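Two-component sensor histidine kinase (Nostoc sp., PDB 6OZB) probably senses light through a GAF domain that binds the bilin chromophore phycoerythrobilin and, as a histidine kinase, passes the signal on by phosphotransfer. Local coordinates at residues T49-I54 with N73-L78; G147-V152 with S171-V176; A154-Q159 with M186-L191. The protein carries 1 engineered substitution. One frame throughout, in Å; residues are numbered along the deposited sequence.

Interaction 1. Residues T49-I54 with N73-L78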
ATOM      1  N   THR C  49      -5.367  13.570 -19.614  1.00 17.29           N
ATOM      2  CA  THR C  49      -4.167  14.033 -18.940  1.00 18.60           C
ATOM      3  C   THR C  49      -3.405  15.047 -19.788  1.00 21.58           C
ATOM      4  O   THR C  49      -3.648  15.165 -21.000  1.00 19.30           O
ATOM      5  CB  THR C  49      -3.279  12.855 -18.641  1.00 17.79           C
ATOM      6  OG1 THR C  49      -3.142  12.104 -19.845  1.00 21.04           O
ATOM      7  CG2 THR C  49      -3.898  11.992 -17.557  1.00 19.93           C
ATOM      8  N   ASP C  50      -2.455  15.745 -19.172  1.00 18.17           N
ATOM      9  CA  ASP C  50      -1.791  16.862 -19.840  1.00 15.58           C
ATOM     10  C   ASP C  50      -0.845  16.445 -20.952  1.00 14.35           C
ATOM     11  O   ASP C  50      -0.651  17.210 -21.871  1.00 17.98           O
ATOM     12  CB  ASP C  50      -0.994  17.699 -18.850  1.00 18.21           C
ATOM     13  CG  ASP C  50      -1.860  18.448 -17.839  1.00 18.42           C
ATOM     14  OD1 ASP C  50      -2.986  18.891 -18.177  1.00 19.03           O
ATOM     15  OD2 ASP C  50      -1.368  18.608 -16.686  1.00 18.77           O
ATOM     16  N   ARG C  51      -0.228  15.263 -20.838  1.00 16.57           N
ATOM     17  CA  ARG C  51       0.792  14.830 -21.807  1.00 19.60           C
ATOM     18  C   ARG C  51       0.801  13.315 -21.880  1.00 19.83           C
ATOM     19  O   ARG C  51       0.975  12.649 -20.862  1.00 18.29           O
ATOM     20  CB  ARG C  51       2.180  15.376 -21.412  1.00 20.10           C
ATOM     21  CG  ARG C  51       3.365  14.932 -22.311  1.00 16.66           C
ATOM     22  CD  ARG C  51       4.650  15.735 -22.042  1.00 18.98           C
ATOM     23  NE  ARG C  51       5.218  15.447 -20.723  1.00 16.78           N
ATOM     24  CZ  ARG C  51       6.123  16.196 -20.103  1.00 21.48           C
ATOM     25  NH1 ARG C  51       6.590  17.309 -20.656  1.00 21.47           N
ATOM     26  NH2 ARG C  51       6.546  15.838 -18.898  1.00 20.18           N
ATOM     27  N   VAL C  52       0.565  12.782 -23.084  1.00 13.12           N
ATOM     28  CA  VAL C  52       0.660  11.346 -23.348  1.00 14.73           C
ATOM     29  C   VAL C  52       1.724  11.167 -24.410  1.00 17.13           C
ATOM     30  O   VAL C  52       1.768  11.924 -25.372  1.00 14.70           O
ATOM     31  CB  VAL C  52      -0.672  10.752 -23.800  1.00 15.77           C
ATOM     32  CG1 VAL C  52      -0.529   9.307 -24.254  1.00 15.64           C
ATOM     33  CG2 VAL C  52      -1.666  10.840 -22.654  1.00 22.64           C
ATOM     34  N   MET C  53       2.600  10.190 -24.203  1.00 15.81           N
ATOM     35  CA  MET C  53       3.724   9.931 -25.111  1.00 13.34           C
ATOM     36  C   MET C  53       3.856   8.456 -25.396  1.00 18.21           C
ATOM     37  O   MET C  53       3.483   7.627 -24.568  1.00 18.22           O
ATOM     38  CB  MET C  53       5.016  10.439 -24.506  1.00 15.33           C
ATOM     39  CG  MET C  53       4.982  11.901 -24.161  1.00 27.36           C
ATOM     40  SD  MET C  53       6.450  12.365 -23.246  1.00 26.72           S
ATOM     41  CE  MET C  53       6.172  11.459 -21.753  1.00 23.92           C
ATOM     42  N   ILE C  54       4.389   8.130 -26.571  1.00 17.70           N
ATOM     43  CA  ILE C  54       4.858   6.781 -26.816  1.00 15.69           C
ATOM     44  C   ILE C  54       6.378   6.858 -26.936  1.00 16.40           C
ATOM     45  O   ILE C  54       6.936   7.701 -27.659  1.00 15.39           O
ATOM     46  CB  ILE C  54       4.179   6.168 -28.048  1.00 17.67           C
ATOM     47  CG1 ILE C  54       2.704   5.948 -27.700  1.00 26.44           C
ATOM     48  CG2 ILE C  54       4.875   4.855 -28.448  1.00 21.93           C
ATOM     49  CD1 ILE C  54       1.902   5.271 -28.720  1.00 37.63           C
ATOM     50  N   ASN C  73      -0.612  23.144 -24.507  1.00 23.80           N
ATOM     51  CA  ASN C  73       0.782  23.468 -24.184  1.00 25.28           C
ATOM     52  C   ASN C  73       1.039  23.453 -22.698  1.00 19.72           C
ATOM     53  O   ASN C  73       1.846  24.230 -22.200  1.00 19.91           O
ATOM     54  CB  ASN C  73       1.189  24.834 -24.759  1.00 24.24           C
ATOM     55  CG  ASN C  73       1.111  24.864 -26.261  1.00 33.87           C
ATOM     56  OD1 ASN C  73       1.699  24.014 -26.937  1.00 36.68           O
ATOM     57  ND2 ASN C  73       0.385  25.822 -26.796  1.00 34.00           N
ATOM     58  N   ARG C  74       0.365  22.587 -21.958  1.00 18.38           N
ATOM     59  CA  ARG C  74       0.440  22.727 -20.511  1.00 19.65           C
ATOM     60  C   ARG C  74       1.798  22.321 -19.984  1.00 17.64           C
ATOM     61  O   ARG C  74       2.278  22.907 -19.013  1.00 20.09           O
ATOM     62  CB  ARG C  74      -0.611  21.856 -19.812  1.00 17.35           C
ATOM     63  CG  ARG C  74      -0.471  21.816 -18.285  1.00 19.56           C
ATOM     64  CD  ARG C  74      -0.787  23.176 -17.619  1.00 23.48           C
ATOM     65  NE  ARG C  74      -0.580  23.163 -16.161  1.00 21.30           N
ATOM     66  CZ  ARG C  74       0.597  23.284 -15.550  1.00 28.11           C
ATOM     67  NH1 ARG C  74       1.711  23.435 -16.256  1.00 21.90           N
ATOM     68  NH2 ARG C  74       0.661  23.255 -14.229  1.00 22.75           N
ATOM     69  N   LEU C  75       2.442  21.386 -20.675  1.00 17.25           N
ATOM     70  CA  LEU C  75       3.806  20.977 -20.339  1.00 16.65           C
ATOM     71  C   LEU C  75       4.639  21.045 -21.600  1.00 17.48           C
ATOM     72  O   LEU C  75       4.088  21.011 -22.692  1.00 19.22           O
ATOM     73  CB  LEU C  75       3.818  19.568 -19.763  1.00 19.66           C
ATOM     74  CG  LEU C  75       3.269  19.437 -18.337  1.00 19.40           C
ATOM     75  CD1 LEU C  75       3.215  17.947 -17.947  1.00 19.89           C
ATOM     76  CD2 LEU C  75       4.086  20.212 -17.328  1.00 19.20           C
ATOM     77  N   PRO C  76       5.961  21.190 -21.466  1.00 18.59           N
ATOM     78  CA  PRO C  76       6.794  21.275 -22.665  1.00 18.02           C
ATOM     79  C   PRO C  76       6.799  19.996 -23.463  1.00 16.97           C
ATOM     80  O   PRO C  76       6.536  18.912 -22.959  1.00 19.42           O
ATOM     81  CB  PRO C  76       8.202  21.547 -22.109  1.00 29.41           C
ATOM     82  CG  PRO C  76       8.000  22.004 -20.738  1.00 26.26           C
ATOM     83  CD  PRO C  76       6.752  21.374 -20.236  1.00 19.72           C
ATOM     84  N   SER C  77       7.157  20.142 -24.724  1.00 20.30           N
ATOM     85  CA  SER C  77       7.204  19.013 -25.635  1.00 22.39           C
ATOM     86  C   SER C  77       8.498  18.229 -25.481  1.00 17.96           C
ATOM     87  O   SER C  77       9.599  18.813 -25.422  1.00 21.92           O
ATOM     88  CB  SER C  77       7.066  19.488 -27.070  1.00 24.43           C
ATOM     89  OG  SER C  77       7.286  18.395 -27.944  1.00 33.26           O
ATOM     90  N   LEU C  78       8.361  16.914 -25.365  1.00 19.84           N
ATOM     91  CA  LEU C  78       9.519  16.031 -25.255  1.00 18.85           C
ATOM     92  C   LEU C  78       9.705  15.232 -26.541  1.00 20.68           C
ATOM     93  O   LEU C  78      10.615  14.414 -26.625  1.00 21.48           O
ATOM     94  CB  LEU C  78       9.364  15.074 -24.064  1.00 18.93           C
ATOM     95  CG  LEU C  78       9.098  15.706 -22.702  1.00 21.22           C
ATOM     96  CD1 LEU C  78       9.020  14.658 -21.596  1.00 20.89           C
ATOM     97  CD2 LEU C  78      10.161  16.723 -22.368  1.00 23.90           C
TER
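The carbonyl oxygen of P76 receives NH1 of R51 at 2.8 Å, lying almost in the guanidinium plane (2° out of it) although the N-H...O angle, 143°, is not straight. Two leucines of the same loop sandwich the flat group: CD1 of L78 sits over the centre of one face, 3.6 Å from CZ of R51, and CD1 of L75 over the centre of the other, 4.0 Å from CZ. A bend at chi3 (68°) in an otherwise extended arginine chain turns its end between them. NH2 binds ND1 of H169, so the buried guanidinium is held flat from both faces and fixed in rotation by bonds at its edge. L78 CD1 also meets SD of M53 at 3.8 Å, and both residues line the phycoerythrobilin pocket. At the other end the carboxylate of D50 lies against the aliphatic part of R74, CG to CG 3.7 Å, while its OD2 is bonded to S171. The loop 73-78 thus runs along the start of strand 51-57, which pairs with strands 63-70 and 161-170; D50 and R51 form a classic beta bulge opposite H169, and helix 32-47 packs on V52 and I54.

Interaction 2. Residues G147-V152 with S171-V176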
ATOM      1  N   GLY C 147       7.686  18.883 -13.591  1.00 25.46           N
ATOM      2  CA  GLY C 147       6.413  19.447 -13.171  1.00 25.90           C
ATOM      3  C   GLY C 147       5.290  18.409 -13.188  1.00 25.41           C
ATOM      4  O   GLY C 147       4.112  18.757 -13.225  1.00 25.46           O
ATOM      5  N   VAL C 148       5.659  17.134 -13.164  1.00 20.79           N
ATOM      6  CA  VAL C 148       4.682  16.033 -13.217  1.00 13.94           C
ATOM      7  C   VAL C 148       4.340  15.578 -11.786  1.00 17.92           C
ATOM      8  O   VAL C 148       5.236  15.279 -11.013  1.00 18.95           O
ATOM      9  CB  VAL C 148       5.232  14.871 -13.999  1.00 13.84           C
ATOM     10  CG1 VAL C 148       4.312  13.677 -13.922  1.00 16.11           C
ATOM     11  CG2 VAL C 148       5.454  15.283 -15.448  1.00 17.23           C
ATOM     12  N   LYS C 149       3.050  15.523 -11.458  1.00 15.93           N
ATOM     13  CA  LYS C 149       2.571  15.018 -10.169  1.00 13.38           C
ATOM     14  C   LYS C 149       1.974  13.619 -10.254  1.00 13.99           C
ATOM     15  O   LYS C 149       1.853  12.919  -9.232  1.00 18.10           O
ATOM     16  CB  LYS C 149       1.531  15.996  -9.591  1.00 14.65           C
ATOM     17  CG  LYS C 149       2.196  17.282  -9.079  1.00 24.38           C
ATOM     18  CD  LYS C 149       1.237  18.234  -8.414  1.00 35.70           C
ATOM     19  CE  LYS C 149       1.959  19.505  -7.996  1.00 52.39           C
ATOM     20  NZ  LYS C 149       0.998  20.473  -7.411  1.00 66.88           N
ATOM     21  N   SER C 150       1.628  13.194 -11.471  1.00 15.23           N
ATOM     22  CA  SER C 150       1.056  11.881 -11.719  1.00 13.41           C
ATOM     23  C   SER C 150       1.645  11.291 -12.970  1.00 13.61           C
ATOM     24  O   SER C 150       1.571  11.928 -14.031  1.00 16.79           O
ATOM     25  CB  SER C 150      -0.468  11.987 -11.905  1.00 18.76           C
ATOM     26  OG  SER C 150      -1.036  10.795 -12.432  1.00 18.68           O
ATOM     27  N   SER C 151       2.145  10.061 -12.872  1.00 12.65           N
ATOM     28  CA  SER C 151       2.664   9.349 -14.036  1.00 14.03           C
ATOM     29  C   SER C 151       2.022   7.969 -14.103  1.00 15.67           C
ATOM     30  O   SER C 151       1.871   7.307 -13.076  1.00 14.67           O
ATOM     31  CB  SER C 151       4.172   9.224 -13.947  1.00 15.92           C
ATOM     32  OG  SER C 151       4.683   8.447 -15.004  1.00 19.06           O
ATOM     33  N   VAL C 152       1.637   7.538 -15.302  1.00 13.82           N
ATOM     34  CA  VAL C 152       1.111   6.184 -15.502  1.00 13.01           C
ATOM     35  C   VAL C 152       1.798   5.607 -16.720  1.00 16.59           C
ATOM     36  O   VAL C 152       1.819   6.254 -17.780  1.00 16.59           O
ATOM     37  CB  VAL C 152      -0.414   6.154 -15.714  1.00 11.95           C
ATOM     38  CG1 VAL C 152      -0.915   4.703 -15.834  1.00 20.27           C
ATOM     39  CG2 VAL C 152      -1.142   6.830 -14.580  1.00 14.18           C
ATOM     40  N   SER C 171       0.082  17.262 -14.583  1.00 14.67           N
ATOM     41  CA  SER C 171       0.667  18.312 -13.733  1.00 14.16           C
ATOM     42  C   SER C 171      -0.025  18.456 -12.376  1.00 21.52           C
ATOM     43  O   SER C 171       0.426  19.218 -11.504  1.00 21.17           O
ATOM     44  CB  SER C 171       0.607  19.667 -14.448  1.00 19.25           C
ATOM     45  OG  SER C 171      -0.728  20.143 -14.532  1.00 21.37           O
ATOM     46  N   GLU C 172      -1.111  17.714 -12.195  1.00 20.61           N
ATOM     47  CA  GLU C 172      -1.878  17.774 -10.973  1.00 18.55           C
ATOM     48  C   GLU C 172      -2.111  16.404 -10.392  1.00 16.23           C
ATOM     49  O   GLU C 172      -2.113  15.395 -11.105  1.00 16.79           O
ATOM     50  CB  GLU C 172      -3.210  18.460 -11.253  1.00 33.66           C
ATOM     51  CG  GLU C 172      -2.999  19.917 -11.671  1.00 65.89           C
ATOM     52  CD  GLU C 172      -4.279  20.684 -11.905  1.00 88.09           C
ATOM     53  OE1 GLU C 172      -5.375  20.104 -11.756  1.00 91.53           O
ATOM     54  OE2 GLU C 172      -4.178  21.880 -12.255  1.00 98.72           O
ATOM     55  N   ASN C 173      -2.322  16.393  -9.086  1.00 25.07           N
ATOM     56  CA  ASN C 173      -2.593  15.151  -8.365  0.54 22.72           C
ATOM     57  C   ASN C 173      -3.816  14.451  -8.937  1.00 18.76           C
ATOM     58  O   ASN C 173      -4.823  15.077  -9.276  1.00 22.78           O
ATOM     59  CB  ASN C 173      -2.813  15.417  -6.864  0.54 26.95           C
ATOM     60  CG  ASN C 173      -1.667  16.184  -6.218  0.54 33.43           C
ATOM     61  OD1 ASN C 173      -1.876  17.219  -5.576  0.54 35.48           O
ATOM     62  ND2 ASN C 173      -0.456  15.677  -6.375  0.54 21.38           N
ATOM     63  N   ARG C 174      -3.743  13.138  -9.078  1.00 18.71           N
ATOM     64  CA  ARG C 174      -4.972  12.433  -9.393  1.00 30.13           C
ATOM     65  C   ARG C 174      -4.908  11.003  -8.928  1.00 23.18           C
ATOM     66  O   ARG C 174      -3.840  10.512  -8.581  1.00 29.93           O
ATOM     67  CB  ARG C 174      -5.284  12.505 -10.876  1.00 36.85           C
ATOM     68  CG  ARG C 174      -4.222  11.993 -11.763  1.00 33.69           C
ATOM     69  CD  ARG C 174      -4.657  12.214 -13.210  1.00 31.90           C
ATOM     70  NE  ARG C 174      -4.044  11.280 -14.122  1.00 50.05           N
ATOM     71  CZ  ARG C 174      -4.654  10.211 -14.627  1.00 47.53           C
ATOM     72  NH1 ARG C 174      -5.913   9.928 -14.305  1.00 37.71           N
ATOM     73  NH2 ARG C 174      -3.990   9.426 -15.460  1.00 53.76           N
ATOM     74  N   THR C 175      -6.080  10.390  -8.838  1.00 20.60           N
ATOM     75  CA  THR C 175      -6.197   8.967  -8.517  1.00 25.40           C
ATOM     76  C   THR C 175      -6.351   8.198  -9.807  1.00 26.09           C
ATOM     77  O   THR C 175      -6.924   8.702 -10.764  1.00 28.53           O
ATOM     78  CB  THR C 175      -7.387   8.668  -7.613  1.00 28.22           C
ATOM     79  OG1 THR C 175      -8.574   9.086  -8.277  1.00 35.43           O
ATOM     80  CG2 THR C 175      -7.252   9.387  -6.280  1.00 31.73           C
ATOM     81  N   VAL C 176      -5.862   6.966  -9.830  1.00 19.69           N
ATOM     82  CA  VAL C 176      -5.962   6.151 -11.016  1.00 17.40           C
ATOM     83  C   VAL C 176      -6.628   4.847 -10.658  1.00 20.31           C
ATOM     84  O   VAL C 176      -6.207   4.149  -9.737  1.00 21.21           O
ATOM     85  CB  VAL C 176      -4.557   5.902 -11.655  1.00 24.15           C
ATOM     86  CG1 VAL C 176      -4.670   5.000 -12.881  1.00 20.43           C
ATOM     87  CG2 VAL C 176      -3.891   7.202 -11.997  1.00 21.83           C
TER
HETATM   88  O   HOH W   1       2.820  20.471 -11.496  1.00 22.12           O
HETATM   89  O   HOH W   2      -1.099  10.514 -15.289  1.00 18.73           O
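S150 and R174 meet in the more enclosed part of the contact: the serine OG lies 3.5 Å from CG of the arginine, and its CB packs on the same methylene. With OG anti to the backbone N (chi1 167°), the hydroxyl is directed at the arginine chain. A water joins the two polar ends, 2.9 Å from S150 OG and accepting from R174 NH2 at 3.1 Å, in the plane of the guanidinium. Beyond it, CG2 of V152 touches CG2 of V176 at 3.8 Å, the two valine side chains lying alongside each other and pointing in contrary senses, and this V176 methyl also lies over one face of the R174 guanidinium, offset toward its rim. Were R174 cut back to alanine, E180 would probably lose its salt-bridge partner, and a gap is likely beside S150 and V152. The other end faces solvent at K149 and E172, although the extended lysine chain runs close over the backbone of S171 and E172, its CD 3.3 Å from O of S171 and 3.7 Å from ND2 of N173. A second water donates to both G147 O (2.8 Å) and S171 O (2.7 Å), bridging the two backbones beside a CA-H...O contact from S171 to G147. G147 ends helix 137-145 in a Schellman motif, after which K149 and S150 form a classic beta bulge opposite H170 at the start of strand 150-158. The loop 171-176 leads from the neighbouring strand 161-170 into helix 178-201, whose L181 and M184 pack on V152.

Interaction 3. Residues A154-Q159 with M186-L191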
ATOM      1  N   ALA C 154       2.458   1.992 -19.131  1.00 14.39           N
ATOM      2  CA  ALA C 154       2.212   0.608 -19.517  1.00 15.29           C
ATOM      3  C   ALA C 154       3.153   0.224 -20.659  1.00 13.83           C
ATOM      4  O   ALA C 154       3.289   0.989 -21.626  1.00 16.23           O
ATOM      5  CB  ALA C 154       0.775   0.419 -19.949  1.00 19.53           C
ATOM      6  N   PRO C 155       3.793  -0.938 -20.561  1.00 15.80           N
ATOM      7  CA  PRO C 155       4.742  -1.369 -21.587  1.00 14.91           C
ATOM      8  C   PRO C 155       4.053  -1.831 -22.845  1.00 19.29           C
ATOM      9  O   PRO C 155       2.947  -2.362 -22.785  1.00 20.21           O
ATOM     10  CB  PRO C 155       5.487  -2.525 -20.923  1.00 19.64           C
ATOM     11  CG  PRO C 155       4.531  -3.071 -19.954  1.00 26.10           C
ATOM     12  CD  PRO C 155       3.736  -1.904 -19.444  1.00 21.57           C
ATOM     13  N   ILE C 156       4.750  -1.648 -23.958  1.00 18.20           N
ATOM     14  CA  ILE C 156       4.335  -2.131 -25.269  1.00 16.66           C
ATOM     15  C   ILE C 156       5.298  -3.230 -25.691  1.00 20.54           C
ATOM     16  O   ILE C 156       6.535  -3.035 -25.706  1.00 17.82           O
ATOM     17  CB  ILE C 156       4.355  -0.996 -26.293  1.00 16.99           C
ATOM     18  CG1 ILE C 156       3.494   0.185 -25.835  1.00 16.30           C
ATOM     19  CG2 ILE C 156       3.918  -1.464 -27.677  1.00 16.60           C
ATOM     20  CD1 ILE C 156       3.781   1.465 -26.619  1.00 19.27           C
ATOM     21  N   PHE C 157       4.749  -4.379 -26.074  1.00 20.13           N
ATOM     22  CA  PHE C 157       5.564  -5.513 -26.493  1.00 22.13           C
ATOM     23  C   PHE C 157       5.344  -5.789 -27.968  1.00 35.27           C
ATOM     24  O   PHE C 157       4.298  -5.469 -28.522  1.00 38.76           O
ATOM     25  CB  PHE C 157       5.253  -6.759 -25.668  1.00 26.35           C
ATOM     26  CG  PHE C 157       5.818  -6.717 -24.278  1.00 24.47           C
ATOM     27  CD1 PHE C 157       5.142  -6.088 -23.265  1.00 27.92           C
ATOM     28  CD2 PHE C 157       7.048  -7.279 -23.994  1.00 27.46           C
ATOM     29  CE1 PHE C 157       5.671  -6.026 -22.004  1.00 24.85           C
ATOM     30  CE2 PHE C 157       7.574  -7.226 -22.723  1.00 28.97           C
ATOM     31  CZ  PHE C 157       6.885  -6.589 -21.733  1.00 32.12           C
ATOM     32  N   CYS C 158       6.348  -6.363 -28.607  1.00 32.26           N
ATOM     33  CA  CYS C 158       6.155  -6.921 -29.933  1.00 33.88           C
ATOM     34  C   CYS C 158       6.626  -8.348 -29.817  1.00 37.84           C
ATOM     35  O   CYS C 158       7.814  -8.607 -29.630  1.00 33.62           O
ATOM     36  CB  CYS C 158       6.910  -6.133 -31.005  1.00 32.13           C
ATOM     37  SG  CYS C 158       6.659  -6.840 -32.688  1.00 47.40           S
ATOM     38  N   GLN C 159       5.670  -9.271 -29.894  1.00 44.26           N
ATOM     39  CA  GLN C 159       5.909 -10.658 -29.523  1.00 50.57           C
ATOM     40  C   GLN C 159       6.466 -10.687 -28.091  1.00 49.88           C
ATOM     41  O   GLN C 159       5.770 -10.256 -27.166  1.00 47.31           O
ATOM     42  CB  GLN C 159       6.821 -11.321 -30.549  1.00 60.88           C
ATOM     43  CG  GLN C 159       6.218 -11.222 -31.955  1.00 67.43           C
ATOM     44  CD  GLN C 159       6.956 -12.034 -32.999  1.00 70.69           C
ATOM     45  OE1 GLN C 159       8.163 -11.894 -33.175  1.00 67.13           O
ATOM     46  NE2 GLN C 159       6.227 -12.885 -33.705  1.00 79.03           N
ATOM     47  N   MET C 186      -5.484  -2.366 -23.023  1.00 18.50           N
ATOM     48  CA  MET C 186      -6.090  -2.705 -24.307  1.00 16.82           C
ATOM     49  C   MET C 186      -5.447  -1.879 -25.426  1.00 15.84           C
ATOM     50  O   MET C 186      -5.246  -2.366 -26.529  1.00 19.48           O
ATOM     51  CB  MET C 186      -7.603  -2.509 -24.268  1.00 19.41           C
ATOM     52  CG  MET C 186      -8.314  -3.365 -23.256  1.00 38.19           C
ATOM     53  SD  MET C 186     -10.082  -3.399 -23.573  1.00 88.15           S
ATOM     54  CE  MET C 186     -10.371  -1.797 -24.338  1.00 79.36           C
ATOM     55  N   ILE C 187      -5.149  -0.623 -25.139  1.00 16.21           N
ATOM     56  CA  ILE C 187      -4.493   0.233 -26.116  1.00 17.68           C
ATOM     57  C   ILE C 187      -3.088  -0.264 -26.463  1.00 16.77           C
ATOM     58  O   ILE C 187      -2.721  -0.322 -27.646  1.00 16.67           O
ATOM     59  CB  ILE C 187      -4.412   1.692 -25.620  1.00 13.01           C
ATOM     60  CG1 ILE C 187      -5.835   2.272 -25.611  1.00 24.68           C
ATOM     61  CG2 ILE C 187      -3.501   2.518 -26.488  1.00 18.47           C
ATOM     62  CD1 ILE C 187      -6.011   3.494 -24.671  1.00 25.10           C
ATOM     63  N   VAL C 188      -2.282  -0.632 -25.467  1.00 14.48           N
ATOM     64  CA  VAL C 188      -0.965  -1.164 -25.820  1.00 14.77           C
ATOM     65  C   VAL C 188      -1.080  -2.533 -26.490  1.00 17.25           C
ATOM     66  O   VAL C 188      -0.265  -2.835 -27.358  1.00 17.99           O
ATOM     67  CB  VAL C 188       0.021  -1.223 -24.605  1.00 17.52           C
ATOM     68  CG1 VAL C 188       0.201   0.189 -24.027  1.00 18.94           C
ATOM     69  CG2 VAL C 188      -0.402  -2.181 -23.526  1.00 18.01           C
ATOM     70  N   ASP C 189      -2.089  -3.347 -26.151  1.00 15.35           N
ATOM     71  CA  ASP C 189      -2.312  -4.626 -26.849  1.00 14.59           C
ATOM     72  C   ASP C 189      -2.655  -4.387 -28.325  1.00 20.18           C
ATOM     73  O   ASP C 189      -2.188  -5.105 -29.210  1.00 15.69           O
ATOM     74  CB  ASP C 189      -3.437  -5.421 -26.209  1.00 18.11           C
ATOM     75  CG  ASP C 189      -3.049  -6.025 -24.851  1.00 29.10           C
ATOM     76  OD1 ASP C 189      -1.845  -6.006 -24.496  1.00 26.73           O
ATOM     77  OD2 ASP C 189      -3.965  -6.494 -24.138  1.00 27.36           O
ATOM     78  N   GLN C 190      -3.465  -3.362 -28.589  1.00 17.63           N
ATOM     79  CA  GLN C 190      -3.849  -3.034 -29.964  1.00 20.66           C
ATOM     80  C   GLN C 190      -2.669  -2.448 -30.742  1.00 22.32           C
ATOM     81  O   GLN C 190      -2.505  -2.726 -31.924  1.00 18.99           O
ATOM     82  CB  GLN C 190      -5.037  -2.058 -29.979  1.00 18.59           C
ATOM     83  CG  GLN C 190      -5.615  -1.778 -31.401  1.00 14.57           C
ATOM     84  CD  GLN C 190      -6.195  -3.031 -32.057  1.00 14.81           C
ATOM     85  OE1 GLN C 190      -7.294  -3.476 -31.734  1.00 16.51           O
ATOM     86  NE2 GLN C 190      -5.429  -3.627 -32.962  1.00 19.51           N
ATOM     87  N   LEU C 191      -1.835  -1.642 -30.094  1.00 19.61           N
ATOM     88  CA  LEU C 191      -0.639  -1.135 -30.765  1.00 18.38           C
ATOM     89  C   LEU C 191       0.334  -2.258 -31.089  1.00 19.38           C
ATOM     90  O   LEU C 191       0.966  -2.272 -32.148  1.00 22.05           O
ATOM     91  CB  LEU C 191       0.067  -0.076 -29.900  1.00 20.65           C
ATOM     92  CG  LEU C 191      -0.556   1.309 -29.810  1.00 22.74           C
ATOM     93  CD1 LEU C 191       0.195   2.129 -28.760  1.00 22.48           C
ATOM     94  CD2 LEU C 191      -0.489   1.997 -31.189  1.00 23.44           C
TER
HETATM   95  O   HOH W   3       1.873  -4.483 -25.935  1.00 21.08           O
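V188 makes most of the helix side of the contact, touching A154, P155 and I156. Its CB lies 3.6 Å from the carbonyl oxygen of P155 and almost as near to CG1 of I156. From there the side chain forks: chi1 of -59° sets CG1 anti to the carbonyl carbon of its own residue and leaves CG2 between that carbon and the backbone N. CG2 approaches P155 O to 3.4 Å, an apolar methyl against a backbone acceptor. CG1 meets CG1 of I156 at 3.8 Å, the two chains crossing at a slant, and reaches CB of A154 at 4.1 Å; it also lies near the carbonyl oxygens of P155 and A154. The valine therefore fills the angle between the strand backbone and the isoleucine side chain. One helical turn later, L191 extends the apolar surface, its CD1 lying 4.2 Å from CD1 of I156, so that the isoleucine spans V188 and L191 on the same side of the helix. The polar link is indirect: a water accepts from F157 N at 2.9 Å and donates to V188 O at 3.1 Å, joining the backbones of strand and helix. The contact is small but buried, and the segments run nearly in the same direction, their axes 22° apart and 7.6 Å from each other at closest approach. This is the packing of the long C-terminal helix on the GAF sheet. L166 and W163 of the adjoining strand 161-170 touch V188 and I156 respectively, I54 of strand 51-57 meets both I156 and L191, and I195, further along helix 178-201, packs on I156 and C158.

All three interactions lie within the GAF domain and reach its antiparallel sheet, in which strand 161-170 separates strands 51-57 and 150-158. Interaction 1 closes along the chain before the other two open; interactions 2 and 3 alternate, sharing strand 150-158, with their centres about 22 Å apart. Interactions 1 and 2 are neighbours, centres about 12 Å apart, joined by a probable hydrogen bond between D50 and S171. Interaction 3 lies about 20 Å from interaction 1, yet I54 packs on L191 and I156. The packing thus links a loop that brings L78 to the bilin pocket, through the central strands, to helix 178-201.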